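Local atomic coordinates of 7,8-dihydro-6-hydroxymethylpterin pyrophosphokinase-dihydropteroate synthase (Plasmodium falciparum, PDB entry 6JWS), a protein that probably makes 7,8-dihydropteroate for folate synthesis, joining a pterin pyrophosphokinase to a TIM-barrel dihydropteroate synthase that condenses the activated pterin with 4-aminobenzoate. Residues Thr542-Leu547 / Phe580-Asp585. The protein carries 1 engineered substitution. Sequence-based numbering, arbitrary orientation.
Sequences TNYDNL and FAKKHD. With PT1 (pteroic acid), chain I.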
ATOM      1  N   THR B 542     -13.507   1.220 -27.968  1.00 14.69           N
ATOM      2  CA  THR B 542     -12.367   0.996 -27.101  1.00 17.28           C
ATOM      3  C   THR B 542     -11.119   1.760 -27.558  1.00 17.66           C
ATOM      4  O   THR B 542     -10.057   1.676 -26.912  1.00 17.99           O
ATOM      5  CB  THR B 542     -12.242  -0.526 -26.993  1.00 18.18           C
ATOM      6  OG1 THR B 542     -12.627  -0.799 -25.651  1.00 22.11           O
ATOM      7  CG2 THR B 542     -10.913  -1.104 -27.403  1.00 18.05           C
ATOM      8  N   ASN B 543     -11.263   2.564 -28.615  1.00 16.39           N
ATOM      9  CA  ASN B 543     -10.127   3.331 -29.114  1.00 17.33           C
ATOM     10  C   ASN B 543     -10.049   4.702 -28.440  1.00 14.67           C
ATOM     11  O   ASN B 543     -10.941   5.528 -28.566  1.00 14.26           O
ATOM     12  CB  ASN B 543     -10.120   3.447 -30.643  1.00 20.24           C
ATOM     13  CG  ASN B 543     -10.170   2.114 -31.361  1.00 24.73           C
ATOM     14  OD1 ASN B 543      -9.628   1.120 -30.874  1.00 28.38           O
ATOM     15  ND2 ASN B 543     -10.805   2.076 -32.533  1.00 27.21           N
ATOM     16  N   TYR B 544      -8.934   4.957 -27.764  1.00 12.99           N
ATOM     17  CA  TYR B 544      -8.749   6.217 -27.083  1.00 13.21           C
ATOM     18  C   TYR B 544      -7.436   6.825 -27.558  1.00 14.63           C
ATOM     19  O   TYR B 544      -6.422   6.141 -27.628  1.00 17.57           O
ATOM     20  CB  TYR B 544      -8.707   5.999 -25.566  1.00 11.40           C
ATOM     21  CG  TYR B 544     -10.025   5.598 -24.961  1.00 10.50           C
ATOM     22  CD1 TYR B 544     -10.403   4.258 -24.895  1.00  9.53           C
ATOM     23  CD2 TYR B 544     -10.905   6.569 -24.468  1.00  9.94           C
ATOM     24  CE1 TYR B 544     -11.629   3.892 -24.359  1.00  9.27           C
ATOM     25  CE2 TYR B 544     -12.136   6.215 -23.931  1.00  9.38           C
ATOM     26  CZ  TYR B 544     -12.486   4.874 -23.872  1.00  9.46           C
ATOM     27  OH  TYR B 544     -13.699   4.526 -23.355  1.00  9.79           O
ATOM     28  N   ASP B 545      -7.452   8.117 -27.839  1.00 15.39           N
ATOM     29  CA  ASP B 545      -6.214   8.819 -28.106  1.00 18.47           C
ATOM     30  C   ASP B 545      -5.282   8.780 -26.878  1.00 17.43           C
ATOM     31  O   ASP B 545      -4.127   8.409 -26.978  1.00 16.14           O
ATOM     32  CB  ASP B 545      -6.513  10.239 -28.579  1.00 21.43           C
ATOM     33  CG  ASP B 545      -5.230  10.981 -28.874  1.00 26.89           C
ATOM     34  OD1 ASP B 545      -4.342  10.384 -29.533  1.00 32.82           O
ATOM     35  OD2 ASP B 545      -5.105  12.126 -28.405  1.00 33.06           O
ATOM     36  N   ASN B 546      -5.790   9.154 -25.704  1.00 16.78           N
ATOM     37  CA  ASN B 546      -5.022   9.064 -24.474  1.00 16.40           C
ATOM     38  C   ASN B 546      -5.961   8.608 -23.362  1.00 14.34           C
ATOM     39  O   ASN B 546      -6.632   9.429 -22.755  1.00 15.61           O
ATOM     40  CB  ASN B 546      -4.395  10.420 -24.140  1.00 18.19           C
ATOM     41  CG  ASN B 546      -3.406  10.324 -22.999  1.00 22.65           C
ATOM     42  OD1 ASN B 546      -3.523   9.454 -22.128  1.00 25.03           O
ATOM     43  ND2 ASN B 546      -2.427  11.215 -22.992  1.00 22.08           N
ATOM     44  N   LEU B 547      -6.041   7.302 -23.118  1.00 11.74           N
ATOM     45  CA  LEU B 547      -7.094   6.740 -22.285  1.00 10.42           C
ATOM     46  C   LEU B 547      -7.248   7.519 -20.977  1.00 10.15           C
ATOM     47  O   LEU B 547      -8.339   7.969 -20.625  1.00 10.21           O
ATOM     48  CB  LEU B 547      -6.788   5.253 -22.041  1.00  9.74           C
ATOM     49  CG  LEU B 547      -7.558   4.596 -20.887  1.00  9.39           C
ATOM     50  CD1 LEU B 547      -8.955   4.166 -21.342  1.00  9.02           C
ATOM     51  CD2 LEU B 547      -6.790   3.395 -20.363  1.00  8.71           C
ATOM     52  N   PHE B 580     -16.767   0.013 -18.765  1.00  8.97           N
ATOM     53  CA  PHE B 580     -17.712   0.644 -19.680  1.00  9.01           C
ATOM     54  C   PHE B 580     -16.963   1.227 -20.876  1.00  9.15           C
ATOM     55  O   PHE B 580     -16.403   2.331 -20.801  1.00  8.99           O
ATOM     56  CB  PHE B 580     -18.504   1.756 -18.988  1.00  8.64           C
ATOM     57  CG  PHE B 580     -19.595   1.376 -18.013  1.00  8.64           C
ATOM     58  CD1 PHE B 580     -20.915   1.268 -18.428  1.00  8.18           C
ATOM     59  CD2 PHE B 580     -19.334   1.314 -16.642  1.00  8.81           C
ATOM     60  CE1 PHE B 580     -21.932   1.057 -17.514  1.00  8.22           C
ATOM     61  CE2 PHE B 580     -20.346   1.052 -15.726  1.00  8.44           C
ATOM     62  CZ  PHE B 580     -21.650   0.956 -16.163  1.00  8.29           C
ATOM     63  N   ALA B 581     -16.965   0.475 -21.985  1.00  9.21           N
ATOM     64  CA  ALA B 581     -16.131   0.781 -23.137  1.00  9.81           C
ATOM     65  C   ALA B 581     -14.657   0.834 -22.739  1.00 10.20           C
ATOM     66  O   ALA B 581     -13.923   1.738 -23.167  1.00 10.10           O
ATOM     67  CB  ALA B 581     -16.559   2.061 -23.841  1.00  9.34           C
ATOM     68  N   LYS B 582     -14.223  -0.148 -21.940  1.00 10.52           N
ATOM     69  CA  LYS B 582     -12.793  -0.340 -21.710  1.00 11.17           C
ATOM     70  C   LYS B 582     -12.474  -1.831 -21.833  1.00 12.09           C
ATOM     71  O   LYS B 582     -13.181  -2.654 -21.270  1.00 11.90           O
ATOM     72  CB  LYS B 582     -12.371   0.195 -20.332  1.00 10.07           C
ATOM     73  CG  LYS B 582     -12.347   1.712 -20.178  1.00  9.72           C
ATOM     74  CD  LYS B 582     -13.588   2.256 -19.508  1.00  9.56           C
ATOM     75  CE  LYS B 582     -13.769   3.751 -19.686  1.00  9.06           C
ATOM     76  NZ  LYS B 582     -15.052   4.200 -19.102  1.00  8.57           N
ATOM     77  N   LYS B 583     -11.409  -2.174 -22.574  1.00 13.92           N
ATOM     78  CA  LYS B 583     -10.826  -3.510 -22.498  1.00 15.36           C
ATOM     79  C   LYS B 583     -10.302  -3.724 -21.075  1.00 14.95           C
ATOM     80  O   LYS B 583     -10.069  -2.759 -20.335  1.00 13.44           O
ATOM     81  CB  LYS B 583      -9.723  -3.695 -23.547  1.00 18.20           C
ATOM     82  CG  LYS B 583     -10.165  -3.579 -25.012  1.00 24.49           C
ATOM     83  CD  LYS B 583     -10.760  -4.867 -25.560  1.00 31.46           C
ATOM     84  CE  LYS B 583     -11.186  -4.814 -27.015  1.00 37.26           C
ATOM     85  NZ  LYS B 583     -12.661  -4.708 -27.170  1.00 40.41           N
ATOM     86  N   HIS B 584     -10.129  -5.000 -20.709  1.00 14.10           N
ATOM     87  CA  HIS B 584      -9.676  -5.394 -19.384  1.00 14.30           C
ATOM     88  C   HIS B 584      -8.367  -4.702 -19.018  1.00 14.46           C
ATOM     89  O   HIS B 584      -8.271  -4.140 -17.933  1.00 13.89           O
ATOM     90  CB  HIS B 584      -9.673  -6.926 -19.242  1.00 13.68           C
ATOM     91  CG  HIS B 584     -11.024  -7.507 -19.497  1.00 13.32           C
ATOM     92  ND1 HIS B 584     -12.195  -6.791 -19.241  1.00 13.80           N
ATOM     93  CD2 HIS B 584     -11.411  -8.700 -19.997  1.00 12.95           C
ATOM     94  CE1 HIS B 584     -13.245  -7.531 -19.564  1.00 13.53           C
ATOM     95  NE2 HIS B 584     -12.785  -8.708 -20.036  1.00 13.10           N
ATOM     96  N   ASP B 585      -7.401  -4.678 -19.951  1.00 16.12           N
ATOM     97  CA  ASP B 585      -6.133  -3.978 -19.756  1.00 16.57           C
ATOM     98  C   ASP B 585      -6.331  -2.473 -19.547  1.00 14.28           C
ATOM     99  O   ASP B 585      -5.514  -1.846 -18.874  1.00 13.54           O
ATOM    100  CB  ASP B 585      -5.101  -4.300 -20.847  1.00 21.61           C
ATOM    101  CG  ASP B 585      -4.540  -5.721 -20.755  1.00 30.01           C
ATOM    102  OD1 ASP B 585      -4.421  -6.260 -19.610  1.00 31.66           O
ATOM    103  OD2 ASP B 585      -4.229  -6.301 -21.828  1.00 35.60           O
TER
HETATM  104  C2  PT1 I 801     -20.185   1.902 -12.030  1.00  8.52           C
HETATM  105  C3  PT1 I 801     -21.428   1.174 -12.286  1.00  8.58           C
HETATM  106  C5  PT1 I 801     -22.674   1.892 -11.999  1.00  8.38           C
HETATM  107  N6  PT1 I 801     -21.464  -0.096 -12.756  1.00  9.25           N
HETATM  108  C7  PT1 I 801     -21.403   3.813 -11.336  1.00  8.49           C
HETATM  109  N9  PT1 I 801     -22.601   3.171 -11.531  1.00  8.42           N
HETATM  110  C10 PT1 I 801     -22.664  -0.689 -12.992  1.00  9.10           C
HETATM  111  N11 PT1 I 801     -21.362   5.116 -10.878  1.00  8.25           N
HETATM  112  C12 PT1 I 801     -23.846  -0.001 -12.750  1.00  8.68           C
HETATM  113  C21 PT1 I 801     -18.232  -5.672 -16.723  1.00 11.14           C
HETATM  114  O22 PT1 I 801     -18.158  -6.830 -16.229  1.00 12.07           O
HETATM  115  O1  PT1 I 801     -19.009   1.310 -12.275  1.00  8.65           O
HETATM  116  N4  PT1 I 801     -20.227   3.169 -11.566  1.00  8.46           N
HETATM  117  N8  PT1 I 801     -23.829   1.252 -12.248  1.00  8.24           N
HETATM  118  C13 PT1 I 801     -22.681  -2.083 -13.559  1.00  9.75           C
HETATM  119  N14 PT1 I 801     -22.224  -2.022 -14.974  1.00 10.13           N
HETATM  120  C15 PT1 I 801     -21.275  -2.883 -15.410  1.00 10.05           C
HETATM  121  C16 PT1 I 801     -20.373  -2.489 -16.422  1.00  9.83           C
HETATM  122  C17 PT1 I 801     -21.218  -4.192 -14.831  1.00  9.72           C
HETATM  123  C18 PT1 I 801     -19.382  -3.407 -16.849  1.00 10.20           C
HETATM  124  C19 PT1 I 801     -20.233  -5.106 -15.284  1.00 10.02           C
HETATM  125  C20 PT1 I 801     -19.305  -4.704 -16.277  1.00 10.55           C
HETATM  126  O23 PT1 I 801     -17.409  -5.317 -17.584  1.00 11.41           O
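Thr-542 presses its methyl CG2 on the aliphatic stem of Lys-583, the two side chains crossing at about a right angle, with CG2 3.5 Å from Lys-583 CG and 3.7 Å from its CE. The bend at chi2 (-83°) brings CE beside the methyl, so a long charged residue at the surface still offers methylenes for packing. Tyr-544 supplies the one hydrogen bond between the segments, which join the loops after strands 525-529 and 572-575 of the TIM-barrel synthase domain: its OH donates to Ala-581 O at 2.8 Å. That oxygen meets the rim of the phenol close to the ring plane, while the donor is tilted 29° from the carbonyl plane. Leu-547 CD1 sits over one ring face, toward its rim, and Arg-532 makes a cation-pi contact. Ala-581 is buried, and its small CB fits 3.8 Å from the tyrosine OH. Buried Lys-582 crosses the tyrosine, then carries NZ to Phe-580 O at 2.9 Å; Ile-576 O, Gly-577 O and His-530 ND1 also bind this ammonium. Two residues before Lys-582, Phe-580 points away from the 542-547 loop; C16 of pteroic acid lies over one ring face, offset toward the rim, and the closest approach is CZ to N14, 3.3 Å. The phenol holds Ala-581 O and the ammonium Phe-580 O, two successive carbonyls, which probably helps fix the phenylalanine ring in the pteroate pocket.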